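AlyGC (Glaciecola chathamensis, PDB 5GKD) cleaves alginate as a lyase of polysaccharide lyase family 6, probably by beta-elimination at a calcium-containing active site. Local coordinates at residues 444-449 with 465-470; 450-455 with 473-478. All blocks are in the same frame, centred on the assembly; numbering follows the deposited sequence.

Both contacts lie at the starting end of the second parallel beta-helix of the chain, their centres 11 Å apart. Contact 1 (444-449 with 465-470) joins successive coils edge to edge near the surface, with paired backbone amides and carbonyls and little side-chain packing beyond Val444, Leu466 and Pro446. Contact 2 (450-455 with 473-478) is partly buried and sets the helix that immediately follows 444-449 against the continuation of 465-470; it works through leucine and isoleucine packing and, nearer the surface, a lysine over an aromatic ring. The two are stitched together where Ser445 O probably bonds Thr450 OG1 and Asn449 ND2 probably bonds Ser474 OG.

Contact 1: residues 444-449 with 465-470; sequences VSPGDN and VLQAGE
A parallel bridge between Val444 and Leu466 pairs the opening coil of the second beta-helix with the next one, in the stacking that defines the parallel beta-helix fold of pectate-lyase-like enzymes. Val444 supplies both backbone bonds. Its N-H reaches Val465 O at 3.0 Å, coming from above the carbonyl plane, while its own O receives the amide of Gln467 almost head-on, with a C=O...N angle of 161°. The side chains of the bridged pair lie side by side on one face of the sheet, and Leu466 CD2 meets Val444 CB at 3.8 Å. The Leu466 branch gets there because CG is turned back beside its own backbone N (chi1 -40°). Past the bridge the coils turn together, and Pro446 replaces amide pairing by packing: its CG sits 3.5 Å from Ala468 O and 3.8 Å from Gly469 CA. A side chain on Gly469 would run into that ring. Gly447, entered through a cis peptide bond, resumes the backbone pairing by bonding Trp472. Just before that, Glu470 O is met by two carbons, Pro446 CB and Gly447 CA, each at 3.2 Å.

Contact 2: residues 450-455 with 473-478; sequences TLFDAI and VSKILS
Helical segment 450-455 meets a chain that leaves one strand at Val473, turns through 474-476 and enters the next at Leu477; the backbones come nearest at Phe452 and Leu477, whose CA atoms are 5.8 Å apart. Within the helix Ala454 N bonds Thr450 O and Ile455 N bonds Leu451 O; across the contact it is side chains that do most of the touching. Leu477 is central: its CD1 lies against Phe452 CA and CB, its CD2 touches Leu451 CD2 at 3.9 Å, and its CG receives Ile455 CD1 at 3.6 Å. Both aliphatic partners cross it at about a right angle. Nearer the surface, Phe452 extends its ring away from its backbone N (chi1 -179°) under Lys475. The lysine bends at chi3 (-69°), bringing CE 3.8 Å from the ring centroid, almost on its normal, in a CH-pi contact. NZ follows at 4.0 Å from the centroid as a cation-pi partner, and also makes a weak hydrogen bond to Asn449 OD1. Ile476 O lies in the ring plane, 3.7 Å from the edge carbon CD2 of Phe452. Were Phe452 an alanine, Lys475 would probably lose the surface under its CE and NZ and be freer to swing, leaving a gap beside Ile476 O. In the fold, helix 450-457 closes the end of the beta-helix: Leu451 and Ile455 also pack on strand 462-466, Ala454 on strand 441-444, and Leu477 passes the packing on to Ile503 in strand 503-505.

Contact 1: residues 444-449 with 465-470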
ATOM      1  N   VAL A 444      -1.464 -13.354  32.397  1.00 36.23           N
ATOM      2  CA  VAL A 444      -0.226 -13.379  31.684  1.00 38.89           C
ATOM      3  C   VAL A 444       0.820 -12.868  32.625  1.00 41.25           C
ATOM      4  O   VAL A 444       0.535 -12.046  33.438  1.00 39.20           O
ATOM      5  CB  VAL A 444      -0.281 -12.455  30.471  1.00 37.85           C
ATOM      6  CG1 VAL A 444       0.930 -12.654  29.614  1.00 39.10           C
ATOM      7  CG2 VAL A 444      -1.535 -12.695  29.684  1.00 34.02           C
ATOM      8  N   SER A 445       2.040 -13.347  32.489  1.00 40.93           N
ATOM      9  CA  SER A 445       3.111 -12.915  33.340  1.00 42.92           C
ATOM     10  C   SER A 445       4.329 -12.437  32.590  1.00 43.83           C
ATOM     11  O   SER A 445       4.505 -12.741  31.454  1.00 42.00           O
ATOM     12  CB  SER A 445       3.523 -14.059  34.239  1.00 44.02           C
ATOM     13  OG  SER A 445       2.766 -14.015  35.405  1.00 53.99           O
ATOM     14  N   PRO A 446       5.201 -11.638  33.318  1.00 41.87           N
ATOM     15  CA  PRO A 446       6.420 -11.220  32.608  1.00 44.00           C
ATOM     16  C   PRO A 446       7.309 -12.407  32.334  1.00 46.75           C
ATOM     17  O   PRO A 446       7.037 -13.407  32.931  1.00 53.68           O
ATOM     18  CB  PRO A 446       7.138 -10.364  33.618  1.00 43.94           C
ATOM     19  CG  PRO A 446       6.115  -9.833  34.479  1.00 43.16           C
ATOM     20  CD  PRO A 446       5.209 -10.961  34.681  1.00 39.49           C
ATOM     21  N   GLY A 447       8.327 -12.335  31.484  1.00 47.16           N
ATOM     22  CA  GLY A 447       8.701 -11.127  30.807  1.00 49.05           C
ATOM     23  C   GLY A 447       9.402 -11.115  29.457  1.00 54.94           C
ATOM     24  O   GLY A 447       9.887 -10.075  29.084  1.00 56.04           O
ATOM     25  N   ASP A 448       9.489 -12.226  28.738  1.00 52.41           N
ATOM     26  CA  ASP A 448      10.131 -12.182  27.412  1.00 54.34           C
ATOM     27  C   ASP A 448       9.322 -13.139  26.519  1.00 57.10           C
ATOM     28  O   ASP A 448       9.194 -14.319  26.799  1.00 57.60           O
ATOM     29  CB  ASP A 448      11.632 -12.425  27.328  1.00 59.70           C
ATOM     30  CG  ASP A 448      12.191 -12.172  25.943  1.00 64.42           C
ATOM     31  OD1 ASP A 448      11.615 -11.399  25.170  1.00 61.75           O
ATOM     32  OD2 ASP A 448      13.218 -12.763  25.611  1.00 73.39           O
ATOM     33  N   ASN A 449       8.742 -12.591  25.469  1.00 55.64           N
ATOM     34  CA  ASN A 449       7.915 -13.369  24.566  1.00 52.34           C
ATOM     35  C   ASN A 449       6.677 -13.874  25.200  1.00 44.72           C
ATOM     36  O   ASN A 449       5.961 -14.641  24.650  1.00 45.94           O
ATOM     37  CB  ASN A 449       8.698 -14.550  24.078  1.00 53.34           C
ATOM     38  CG  ASN A 449       9.585 -14.208  22.934  1.00 56.95           C
ATOM     39  OD1 ASN A 449       9.954 -15.071  22.171  1.00 65.53           O
ATOM     40  ND2 ASN A 449       9.939 -12.953  22.810  1.00 55.96           N
ATOM     41  N   VAL A 465      -4.809 -10.328  31.075  1.00 38.22           N
ATOM     42  CA  VAL A 465      -4.608  -9.573  32.307  1.00 37.49           C
ATOM     43  C   VAL A 465      -3.140  -9.721  32.687  1.00 37.17           C
ATOM     44  O   VAL A 465      -2.716 -10.776  33.173  1.00 35.93           O
ATOM     45  CB  VAL A 465      -5.532 -10.052  33.431  1.00 36.39           C
ATOM     46  CG1 VAL A 465      -5.477  -9.091  34.594  1.00 39.54           C
ATOM     47  CG2 VAL A 465      -6.949 -10.181  32.915  1.00 33.91           C
ATOM     48  N   LEU A 466      -2.355  -8.672  32.449  1.00 35.84           N
ATOM     49  CA  LEU A 466      -0.918  -8.725  32.680  1.00 36.86           C
ATOM     50  C   LEU A 466      -0.624  -8.444  34.146  1.00 41.32           C
ATOM     51  O   LEU A 466      -1.068  -7.429  34.698  1.00 39.70           O
ATOM     52  CB  LEU A 466      -0.178  -7.714  31.802  1.00 37.06           C
ATOM     53  CG  LEU A 466      -0.605  -7.492  30.354  1.00 37.69           C
ATOM     54  CD1 LEU A 466       0.248  -6.415  29.707  1.00 31.62           C
ATOM     55  CD2 LEU A 466      -0.527  -8.776  29.570  1.00 33.59           C
ATOM     56  N   GLN A 467       0.121  -9.343  34.777  1.00 40.33           N
ATOM     57  CA  GLN A 467       0.563  -9.101  36.135  1.00 39.79           C
ATOM     58  C   GLN A 467       1.673  -8.056  36.128  1.00 41.46           C
ATOM     59  O   GLN A 467       2.236  -7.720  35.083  1.00 36.56           O
ATOM     60  CB  GLN A 467       1.026 -10.404  36.773  1.00 42.84           C
ATOM     61  CG  GLN A 467      -0.003 -11.530  36.673  1.00 46.09           C
ATOM     62  CD  GLN A 467       0.624 -12.912  36.798  1.00 56.64           C
ATOM     63  OE1 GLN A 467       1.811 -13.096  36.525  1.00 62.75           O
ATOM     64  NE2 GLN A 467      -0.176 -13.896  37.191  1.00 62.55           N
ATOM     65  N   ALA A 468       1.975  -7.527  37.310  1.00 38.57           N
ATOM     66  CA  ALA A 468       2.958  -6.459  37.422  1.00 36.27           C
ATOM     67  C   ALA A 468       4.322  -6.928  36.941  1.00 33.52           C
ATOM     68  O   ALA A 468       4.683  -8.093  37.101  1.00 39.28           O
ATOM     69  CB  ALA A 468       3.044  -5.982  38.870  1.00 41.34           C
ATOM     70  N   GLY A 469       5.070  -6.025  36.324  1.00 36.84           N
ATOM     71  CA  GLY A 469       6.410  -6.347  35.893  1.00 35.81           C
ATOM     72  C   GLY A 469       6.696  -5.797  34.510  1.00 36.15           C
ATOM     73  O   GLY A 469       6.029  -4.877  34.041  1.00 39.93           O
ATOM     74  N   GLU A 470       7.699  -6.389  33.863  1.00 35.70           N
ATOM     75  CA  GLU A 470       8.261  -5.897  32.611  1.00 38.56           C
ATOM     76  C   GLU A 470       7.975  -6.892  31.491  1.00 39.53           C
ATOM     77  O   GLU A 470       8.206  -8.091  31.650  1.00 40.00           O
ATOM     78  CB  GLU A 470       9.774  -5.660  32.746  1.00 34.86           C
ATOM     79  CG  GLU A 470      10.137  -4.490  33.677  1.00 39.10           C
ATOM     80  CD  GLU A 470      11.625  -4.117  33.664  1.00 41.84           C
ATOM     81  OE1 GLU A 470      12.475  -4.973  33.353  1.00 37.73           O
ATOM     82  OE2 GLU A 470      11.948  -2.944  33.958  1.00 43.35           O
TER

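Contact 2: residues 450-455 with 473-478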
ATOM      1  N   THR A 450       6.427 -13.431  26.387  1.00 42.97           N
ATOM      2  CA  THR A 450       5.255 -13.931  27.090  1.00 41.37           C
ATOM      3  C   THR A 450       3.966 -13.314  26.558  1.00 42.82           C
ATOM      4  O   THR A 450       2.901 -13.937  26.628  1.00 38.75           O
ATOM      5  CB  THR A 450       5.410 -13.645  28.578  1.00 42.42           C
ATOM      6  OG1 THR A 450       4.178 -13.917  29.245  1.00 53.15           O
ATOM      7  CG2 THR A 450       5.784 -12.190  28.787  1.00 42.36           C
ATOM      8  N   LEU A 451       4.047 -12.097  26.031  1.00 38.24           N
ATOM      9  CA  LEU A 451       2.892 -11.444  25.434  1.00 40.25           C
ATOM     10  C   LEU A 451       2.625 -11.984  24.034  1.00 36.87           C
ATOM     11  O   LEU A 451       1.473 -12.227  23.664  1.00 37.17           O
ATOM     12  CB  LEU A 451       3.142  -9.936  25.406  1.00 39.05           C
ATOM     13  CG  LEU A 451       2.002  -8.952  25.211  1.00 39.30           C
ATOM     14  CD1 LEU A 451       0.921  -9.240  26.212  1.00 40.46           C
ATOM     15  CD2 LEU A 451       2.534  -7.548  25.396  1.00 31.35           C
ATOM     16  N   PHE A 452       3.690 -12.191  23.257  1.00 36.81           N
ATOM     17  CA  PHE A 452       3.583 -12.844  21.962  1.00 36.27           C
ATOM     18  C   PHE A 452       2.874 -14.184  22.071  1.00 36.74           C
ATOM     19  O   PHE A 452       2.033 -14.523  21.234  1.00 36.90           O
ATOM     20  CB  PHE A 452       4.985 -13.019  21.374  1.00 37.41           C
ATOM     21  CG  PHE A 452       5.012 -13.656  20.011  1.00 41.03           C
ATOM     22  CD1 PHE A 452       5.054 -15.039  19.873  1.00 39.80           C
ATOM     23  CD2 PHE A 452       5.033 -12.868  18.867  1.00 37.56           C
ATOM     24  CE1 PHE A 452       5.083 -15.628  18.618  1.00 41.61           C
ATOM     25  CE2 PHE A 452       5.068 -13.448  17.608  1.00 40.63           C
ATOM     26  CZ  PHE A 452       5.097 -14.832  17.482  1.00 40.28           C
ATOM     27  N   ASP A 453       3.206 -14.968  23.096  1.00 41.43           N
ATOM     28  CA  ASP A 453       2.607 -16.286  23.223  1.00 36.86           C
ATOM     29  C   ASP A 453       1.185 -16.203  23.751  1.00 33.74           C
ATOM     30  O   ASP A 453       0.321 -16.964  23.316  1.00 38.65           O
ATOM     31  CB  ASP A 453       3.468 -17.174  24.126  1.00 40.62           C
ATOM     32  CG  ASP A 453       4.819 -17.487  23.511  1.00 40.78           C
ATOM     33  OD1 ASP A 453       4.902 -17.599  22.272  1.00 39.99           O
ATOM     34  OD2 ASP A 453       5.804 -17.617  24.266  1.00 48.00           O
ATOM     35  N   ALA A 454       0.911 -15.284  24.675  1.00 39.96           N
ATOM     36  CA  ALA A 454      -0.452 -15.174  25.192  1.00 39.88           C
ATOM     37  C   ALA A 454      -1.416 -14.697  24.110  1.00 38.57           C
ATOM     38  O   ALA A 454      -2.539 -15.204  24.001  1.00 37.00           O
ATOM     39  CB  ALA A 454      -0.489 -14.234  26.392  1.00 33.45           C
ATOM     40  N   ILE A 455      -0.999 -13.716  23.312  1.00 37.00           N
ATOM     41  CA  ILE A 455      -1.823 -13.256  22.197  1.00 37.89           C
ATOM     42  C   ILE A 455      -2.099 -14.408  21.229  1.00 35.04           C
ATOM     43  O   ILE A 455      -3.237 -14.633  20.805  1.00 36.53           O
ATOM     44  CB  ILE A 455      -1.138 -12.068  21.493  1.00 34.07           C
ATOM     45  CG1 ILE A 455      -1.261 -10.800  22.334  1.00 34.33           C
ATOM     46  CG2 ILE A 455      -1.705 -11.851  20.108  1.00 32.77           C
ATOM     47  CD1 ILE A 455      -0.337  -9.698  21.907  1.00 32.32           C
ATOM     48  N   VAL A 473       9.462  -7.129  24.291  1.00 36.37           N
ATOM     49  CA  VAL A 473       8.763  -7.577  23.093  1.00 32.43           C
ATOM     50  C   VAL A 473       9.746  -7.541  21.936  1.00 29.15           C
ATOM     51  O   VAL A 473       9.981  -6.484  21.342  1.00 34.41           O
ATOM     52  CB  VAL A 473       7.519  -6.732  22.802  1.00 33.27           C
ATOM     53  CG1 VAL A 473       6.847  -7.220  21.546  1.00 31.15           C
ATOM     54  CG2 VAL A 473       6.558  -6.819  23.971  1.00 32.42           C
ATOM     55  N   SER A 474      10.327  -8.694  21.619  1.00 28.30           N
ATOM     56  CA  SER A 474      11.288  -8.840  20.541  1.00 32.14           C
ATOM     57  C   SER A 474      10.647  -9.226  19.217  1.00 33.05           C
ATOM     58  O   SER A 474      11.345  -9.272  18.201  1.00 34.93           O
ATOM     59  CB  SER A 474      12.333  -9.899  20.913  1.00 33.84           C
ATOM     60  OG  SER A 474      11.699 -11.055  21.424  1.00 41.23           O
ATOM     61  N   LYS A 475       9.351  -9.507  19.203  1.00 31.30           N
ATOM     62  CA  LYS A 475       8.658  -9.926  17.995  1.00 35.15           C
ATOM     63  C   LYS A 475       7.356  -9.155  17.882  1.00 35.62           C
ATOM     64  O   LYS A 475       6.654  -8.964  18.880  1.00 33.00           O
ATOM     65  CB  LYS A 475       8.387 -11.430  18.007  1.00 36.15           C
ATOM     66  CG  LYS A 475       9.660 -12.248  17.904  1.00 41.91           C
ATOM     67  CD  LYS A 475       9.401 -13.749  17.839  1.00 53.07           C
ATOM     68  CE  LYS A 475       8.878 -14.292  19.170  1.00 53.81           C
ATOM     69  NZ  LYS A 475       8.767 -15.791  19.179  1.00 53.21           N
ATOM     70  N   ILE A 476       7.044  -8.708  16.663  1.00 33.11           N
ATOM     71  CA  ILE A 476       5.830  -7.936  16.436  1.00 35.74           C
ATOM     72  C   ILE A 476       4.619  -8.708  16.944  1.00 34.06           C
ATOM     73  O   ILE A 476       4.496  -9.921  16.733  1.00 38.13           O
ATOM     74  CB  ILE A 476       5.704  -7.584  14.949  1.00 36.49           C
ATOM     75  CG1 ILE A 476       6.768  -6.555  14.567  1.00 35.68           C
ATOM     76  CG2 ILE A 476       4.334  -7.036  14.639  1.00 32.21           C
ATOM     77  CD1 ILE A 476       6.738  -6.196  13.101  1.00 38.63           C
ATOM     78  N   LEU A 477       3.739  -8.011  17.654  1.00 30.34           N
ATOM     79  CA  LEU A 477       2.493  -8.585  18.153  1.00 29.33           C
ATOM     80  C   LEU A 477       1.430  -8.359  17.089  1.00 32.94           C
ATOM     81  O   LEU A 477       0.849  -7.276  17.007  1.00 33.49           O
ATOM     82  CB  LEU A 477       2.094  -7.929  19.468  1.00 27.20           C
ATOM     83  CG  LEU A 477       2.771  -8.271  20.795  1.00 33.08           C
ATOM     84  CD1 LEU A 477       3.981  -9.142  20.630  1.00 29.32           C
ATOM     85  CD2 LEU A 477       3.110  -6.998  21.545  1.00 28.36           C
ATOM     86  N   SER A 478       1.177  -9.359  16.251  1.00 32.94           N
ATOM     87  CA  SER A 478       0.202  -9.207  15.178  1.00 30.78           C
ATOM     88  C   SER A 478      -1.130  -9.774  15.646  1.00 31.62           C
ATOM     89  O   SER A 478      -1.214 -10.935  16.061  1.00 33.46           O
ATOM     90  CB  SER A 478       0.678  -9.861  13.878  1.00 33.10           C
ATOM     91  OG  SER A 478       1.174 -11.155  14.105  1.00 42.41           O
TER